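Local coordinates for microcompartments protein (Desulfitobacterium hafniense, PDB 3NWG) that probably serves as a shell protein of a bacterial microcompartment, pairing two BMC domains in one chain as PduT-like proteins do, at residues L31-P36 and K41-I46; L7-S12 and F103-L108. All coordinates share one frame; numbering follows the deposited sequence.

Interaction 1 (L31-P36 and K41-I46); sequences LLEAKP and KYIVLI
With chi1 at -164°, Tyr42 sets its CG anti to the backbone N and lays its ring across the neighbouring strand at Pro36, while Leu31, its CG likewise anti (chi1 -177°), swings CD1 over to Val44. One face of the Tyr42 ring rests on the carbonyl carbon of Lys35, which stands 3.5 Å from the ring plane, nearer the rim than the centre. The Pro36 ring lies alongside that of Tyr42, the two side chains leaning in one direction, with Pro36 CD 3.7 Å from Tyr42 CE1, and the phenol end reaches the methyl of Ala34. The Leu31 and Val44 side chains cross nearly perpendicularly, with Leu31 CD1 3.7 Å from Val44 CG1. Beneath these contacts, 31-36 and 42-46 run antiparallel as the two arms of a beta hairpin in the first BMC domain. The pairs Glu33 with Leu45 and Lys35 with Ile43 are hydrogen-bonded; Leu45 N gives Glu33 O a nearly straight bond of 2.7 Å in the carbonyl plane. At the Leu31 end the register slips by one residue in a classic beta bulge: Leu32 N (2.8 Å) and Glu33 N (3.2 Å) both donate to Leu45 O, approaching from the same face of its plane. On the sheet face of Glu33 and Lys35, Glu33 CB meets Leu45 CD1 at 3.8 Å, and Glu33 CG meets Ile43 CD1. Helix 13-26 packs on the Tyr42 and Val44 face, and Tyr42 OH bonds a glycerol, probably from the crystallisation liquor. The hairpin thus rests on main-chain bonds, with the Tyr42 ring packed against the strand at one end and the Leu45 carbonyl, shared by two amides, fixing the bulge at the other.

Interaction 2 (L7-S12 and F103-L108); sequences LVEVNS and FSIASL
Glu9 OE1 accepts a hydrogen bond from each of two waters, both at 2.8 Å, and these link the carboxylate to the first turn of helix 105-117. Water 1 in turn accepts from Ala106 N at 3.0 Å, and water 2 from Ile105 N at 3.2 Å. The glutamate gets there because its chain is extended beyond CG (chi2 174°). The same OE1 also lies against the Ile105 side chain, 3.8 Å from Ile105 CB, the two side chains meeting at a slant. Ile105 and Ala106 follow the N-cap residue Ser104, so the amides reached through water are those at the helix start; a negative group there would probably be favoured by the helix dipole. The contact bridges the tandem BMC domains: strand 4-10 is an inner strand of the four-stranded sheet of the first, and the helix belongs to the second. Two residues before Glu9 on the same strand, Leu7 sends CD1 to Ile105 CG2, 4.1 Å apart, and the two side chains meet nearly at right angles. A chi1 of -67° turns Ile105 CG1 anti to the carbonyl carbon and so puts CG2 anti to the backbone N, offering that methyl to Leu7 while CD1 stays beside the carboxylate. Strand 68-74 flanks Ala106 through Asp70 and Phe72.

How the interactions relate
The two contacts meet in one antiparallel sheet, where strand 42-48 of interaction 1 lies next to strand 4-10 of interaction 2; their centres are about 9 Å apart. Probable backbone hydrogen bonds join them, Val44 N to Val8 O at 2.8 Å and Tyr42 O to Val10 N at 2.8 Å. On the sheet face turned to the second domain, Ile43 CG2 packs on Glu9 CG at 3.4 Å, and Ile43 also touches Ile105, so the hairpin helps line the interdomain seam. Between the two contacts, Lys41 NZ and Glu9 OE2 make a long, weak ion pair. The glycerol-bound Tyr42 side chain points to the opposite face of the sheet from Glu9 and Ile43.

Interaction 1 (L31-P36 and K41-I46)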
loop_
_atom_site.group_PDB
_atom_site.type_symbol
_atom_site.label_atom_id
_atom_site.label_comp_id
_atom_site.label_asym_id
_atom_site.label_seq_id
_atom_site.Cartn_x
_atom_site.Cartn_y
_atom_site.Cartn_z
ATOM N N LEU A 31 -15.943 1.420 18.229
ATOM C CA LEU A 31 -14.610 1.996 18.097
ATOM C C LEU A 31 -14.460 2.744 16.776
ATOM O O LEU A 31 -14.717 2.195 15.698
ATOM C CB LEU A 31 -13.551 0.908 18.196
ATOM C CG LEU A 31 -12.085 1.322 18.159
ATOM C CD1 LEU A 31 -11.663 2.051 19.446
ATOM C CD2 LEU A 31 -11.243 0.075 17.943
ATOM N N LEU A 32 -14.055 4.003 16.871
ATOM C CA LEU A 32 -13.760 4.820 15.703
ATOM C C LEU A 32 -12.281 4.733 15.347
ATOM O O LEU A 32 -11.915 4.549 14.185
ATOM C CB LEU A 32 -14.109 6.281 15.984
ATOM C CG LEU A 32 -15.560 6.598 16.284
ATOM C CD1 LEU A 32 -15.644 7.989 16.866
ATOM C CD2 LEU A 32 -16.369 6.484 15.019
ATOM N N GLU A 33 -11.445 4.888 16.370
ATOM C CA GLU A 33 -10.011 5.005 16.196
ATOM C C GLU A 33 -9.320 4.495 17.450
ATOM O O GLU A 33 -9.705 4.838 18.579
ATOM C CB GLU A 33 -9.617 6.474 15.918
ATOM C CG GLU A 33 -8.232 6.667 15.318
ATOM C CD GLU A 33 -8.092 5.979 13.970
ATOM O OE1 GLU A 33 -7.562 4.840 13.937
ATOM O OE2 GLU A 33 -8.540 6.567 12.953
ATOM N N ALA A 34 -8.320 3.650 17.229
ATOM C CA ALA A 34 -7.400 3.217 18.267
ATOM C C ALA A 34 -6.023 3.102 17.617
ATOM O O ALA A 34 -5.772 2.182 16.811
ATOM C CB ALA A 34 -7.834 1.891 18.847
ATOM N N LYS A 35 -5.137 4.043 17.932
ATOM C CA LYS A 35 -3.864 4.102 17.226
ATOM C C LYS A 35 -2.809 4.932 17.945
ATOM O O LYS A 35 -3.138 5.848 18.690
ATOM C CB LYS A 35 -4.071 4.616 15.792
ATOM C CG LYS A 35 -4.503 6.083 15.675
ATOM C CD LYS A 35 -4.467 6.525 14.230
ATOM C CE LYS A 35 -4.361 8.027 14.107
ATOM N NZ LYS A 35 -3.705 8.382 12.808
ATOM N N PRO A 36 -1.529 4.597 17.730
ATOM C CA PRO A 36 -0.458 5.424 18.251
ATOM C C PRO A 36 -0.401 6.715 17.461
ATOM O O PRO A 36 -0.478 6.677 16.239
ATOM C CB PRO A 36 0.801 4.590 17.982
ATOM C CG PRO A 36 0.323 3.216 17.675
ATOM C CD PRO A 36 -1.009 3.392 17.056
ATOM N N LYS A 41 2.148 8.875 22.405
ATOM C CA LYS A 41 0.707 8.772 22.635
ATOM C C LYS A 41 0.011 7.624 21.934
ATOM O O LYS A 41 0.391 7.219 20.841
ATOM C CB LYS A 41 0.016 10.066 22.202
ATOM C CG LYS A 41 0.049 11.186 23.220
ATOM C CD LYS A 41 0.035 12.583 22.551
ATOM C CE LYS A 41 -1.342 12.998 22.022
ATOM N NZ LYS A 41 -1.304 14.346 21.374
ATOM N N TYR A 42 -1.022 7.120 22.593
ATOM C CA TYR A 42 -1.990 6.241 21.989
ATOM C C TYR A 42 -3.339 6.893 22.224
ATOM O O TYR A 42 -3.614 7.407 23.316
ATOM C CB TYR A 42 -1.951 4.884 22.659
ATOM C CG TYR A 42 -2.647 3.799 21.872
ATOM C CD1 TYR A 42 -1.971 3.106 20.874
ATOM C CD2 TYR A 42 -3.977 3.456 22.131
ATOM C CE1 TYR A 42 -2.592 2.111 20.153
ATOM C CE2 TYR A 42 -4.605 2.457 21.416
ATOM C CZ TYR A 42 -3.903 1.788 20.424
ATOM O OH TYR A 42 -4.503 0.787 19.695
ATOM N N ILE A 43 -4.176 6.897 21.199
ATOM C CA ILE A 43 -5.469 7.533 21.323
ATOM C C ILE A 43 -6.581 6.537 21.056
ATOM O O ILE A 43 -6.440 5.635 20.222
ATOM C CB ILE A 43 -5.613 8.803 20.412
ATOM C CG1 ILE A 43 -5.840 8.443 18.938
ATOM C CG2 ILE A 43 -4.436 9.752 20.574
ATOM C CD1 ILE A 43 -7.253 8.764 18.459
ATOM N N VAL A 44 -7.676 6.698 21.791
ATOM C CA VAL A 44 -8.865 5.903 21.545
ATOM C C VAL A 44 -10.041 6.830 21.382
ATOM O O VAL A 44 -10.268 7.728 22.197
ATOM C CB VAL A 44 -9.136 4.855 22.667
ATOM C CG1 VAL A 44 -10.326 3.982 22.327
ATOM C CG2 VAL A 44 -7.902 3.986 22.899
ATOM N N LEU A 45 -10.759 6.611 20.291
ATOM C CA LEU A 45 -11.986 7.332 19.995
ATOM C C LEU A 45 -13.105 6.327 19.824
ATOM O O LEU A 45 -12.970 5.332 19.105
ATOM C CB LEU A 45 -11.857 8.150 18.711
ATOM C CG LEU A 45 -11.020 9.421 18.724
ATOM C CD1 LEU A 45 -10.762 9.861 17.300
ATOM C CD2 LEU A 45 -11.729 10.528 19.486
ATOM N N ILE A 46 -14.221 6.618 20.472
ATOM C CA ILE A 46 -15.390 5.753 20.450
ATOM C C ILE A 46 -16.655 6.597 20.340
ATOM O O ILE A 46 -16.642 7.806 20.606
ATOM C CB ILE A 46 -15.460 4.917 21.728
ATOM C CG1 ILE A 46 -15.162 5.821 22.930
ATOM C CG2 ILE A 46 -14.432 3.792 21.669
ATOM C CD1 ILE A 46 -15.993 5.567 24.134
#

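Interaction 2 (L7-S12 and F103-L108)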
loop_
_atom_site.group_PDB
_atom_site.type_symbol
_atom_site.label_atom_id
_atom_site.label_comp_id
_atom_site.label_asym_id
_atom_site.label_seq_id
_atom_site.Cartn_x
_atom_site.Cartn_y
_atom_site.Cartn_z
ATOM N N LEU A 7 -13.041 10.351 23.918
ATOM C CA LEU A 7 -11.632 10.235 23.595
ATOM C C LEU A 7 -10.801 10.010 24.833
ATOM O O LEU A 7 -10.915 10.741 25.815
ATOM C CB LEU A 7 -11.125 11.523 22.924
ATOM C CG LEU A 7 -9.607 11.705 22.927
ATOM C CD1 LEU A 7 -8.983 11.008 21.723
ATOM C CD2 LEU A 7 -9.214 13.156 22.975
ATOM N N VAL A 8 -9.934 9.013 24.778
ATOM C CA VAL A 8 -8.926 8.862 25.799
ATOM C C VAL A 8 -7.561 8.899 25.120
ATOM O O VAL A 8 -7.334 8.204 24.121
ATOM C CB VAL A 8 -9.157 7.589 26.667
ATOM C CG1 VAL A 8 -7.994 7.343 27.603
ATOM C CG2 VAL A 8 -10.415 7.729 27.501
ATOM N N GLU A 9 -6.680 9.760 25.638
ATOM C CA GLU A 9 -5.278 9.784 25.229
ATOM C C GLU A 9 -4.363 9.236 26.330
ATOM O O GLU A 9 -4.443 9.658 27.483
ATOM C CB GLU A 9 -4.852 11.191 24.830
ATOM C CG GLU A 9 -5.218 11.579 23.391
ATOM C CD GLU A 9 -4.915 13.045 23.078
ATOM O OE1 GLU A 9 -5.793 13.736 22.509
ATOM O OE2 GLU A 9 -3.807 13.512 23.424
ATOM N N VAL A 10 -3.501 8.293 25.953
ATOM C CA VAL A 10 -2.684 7.532 26.894
ATOM C C VAL A 10 -1.215 7.621 26.505
ATOM O O VAL A 10 -0.876 7.647 25.327
ATOM C CB VAL A 10 -3.085 6.027 26.922
ATOM C CG1 VAL A 10 -2.310 5.277 27.974
ATOM C CG2 VAL A 10 -4.579 5.855 27.182
ATOM N N ASN A 11 -0.351 7.660 27.506
ATOM C CA ASN A 11 1.088 7.713 27.345
ATOM C C ASN A 11 1.786 6.476 26.748
ATOM O O ASN A 11 2.880 6.593 26.220
ATOM C CB ASN A 11 1.679 7.968 28.718
ATOM C CG ASN A 11 2.902 8.827 28.663
ATOM O OD1 ASN A 11 3.189 9.485 27.643
ATOM N ND2 ASN A 11 3.650 8.841 29.768
ATOM N N SER A 12 1.195 5.294 26.867
ATOM C CA SER A 12 1.780 4.068 26.321
ATOM C C SER A 12 0.901 3.421 25.291
ATOM O O SER A 12 -0.323 3.393 25.435
ATOM C CB SER A 12 1.925 3.007 27.402
ATOM O OG SER A 12 2.800 3.434 28.388
ATOM N N PHE A 103 -4.168 22.200 17.807
ATOM C CA PHE A 103 -3.086 21.550 18.537
ATOM C C PHE A 103 -3.495 20.272 19.295
ATOM O O PHE A 103 -2.634 19.495 19.716
ATOM C CB PHE A 103 -2.447 22.555 19.517
ATOM C CG PHE A 103 -1.510 23.550 18.864
ATOM C CD1 PHE A 103 -0.311 23.125 18.278
ATOM C CD2 PHE A 103 -1.815 24.910 18.856
ATOM C CE1 PHE A 103 0.561 24.032 17.679
ATOM C CE2 PHE A 103 -0.940 25.850 18.248
ATOM C CZ PHE A 103 0.251 25.401 17.661
ATOM N N SER A 104 -4.802 20.060 19.472
ATOM C CA SER A 104 -5.308 18.902 20.217
ATOM C C SER A 104 -6.487 18.252 19.500
ATOM O O SER A 104 -7.256 18.929 18.808
ATOM C CB SER A 104 -5.736 19.322 21.622
ATOM O OG SER A 104 -7.118 19.658 21.664
ATOM N N ILE A 105 -6.640 16.943 19.697
ATOM C CA ILE A 105 -7.723 16.192 19.074
ATOM C C ILE A 105 -9.083 16.622 19.625
ATOM O O ILE A 105 -10.081 16.666 18.884
ATOM C CB ILE A 105 -7.517 14.674 19.248
ATOM C CG1 ILE A 105 -6.288 14.209 18.454
ATOM C CG2 ILE A 105 -8.773 13.895 18.836
ATOM C CD1 ILE A 105 -5.786 12.811 18.788
ATOM N N ALA A 106 -9.130 16.950 20.915
ATOM C CA ALA A 106 -10.373 17.407 21.525
ATOM C C ALA A 106 -10.860 18.702 20.863
ATOM O O ALA A 106 -11.995 18.783 20.386
ATOM C CB ALA A 106 -10.206 17.594 23.026
ATOM N N SER A 107 -9.995 19.712 20.823
ATOM C CA SER A 107 -10.350 20.963 20.176
ATOM C C SER A 107 -10.722 20.729 18.719
ATOM O O SER A 107 -11.658 21.346 18.218
ATOM C CB SER A 107 -9.238 21.986 20.297
ATOM O OG SER A 107 -8.017 21.399 19.917
ATOM N N LEU A 108 -10.041 19.819 18.036
ATOM C CA LEU A 108 -10.484 19.529 16.677
ATOM C C LEU A 108 -11.918 18.980 16.631
ATOM O O LEU A 108 -12.726 19.444 15.826
ATOM C CB LEU A 108 -9.541 18.602 15.913
ATOM C CG LEU A 108 -10.018 18.681 14.458
ATOM C CD1 LEU A 108 -9.409 19.890 13.740
ATOM C CD2 LEU A 108 -9.835 17.398 13.698
HETATM O O HOH W 1 -7.127 16.175 22.970
HETATM O O HOH W 2 -4.341 15.948 21.630
#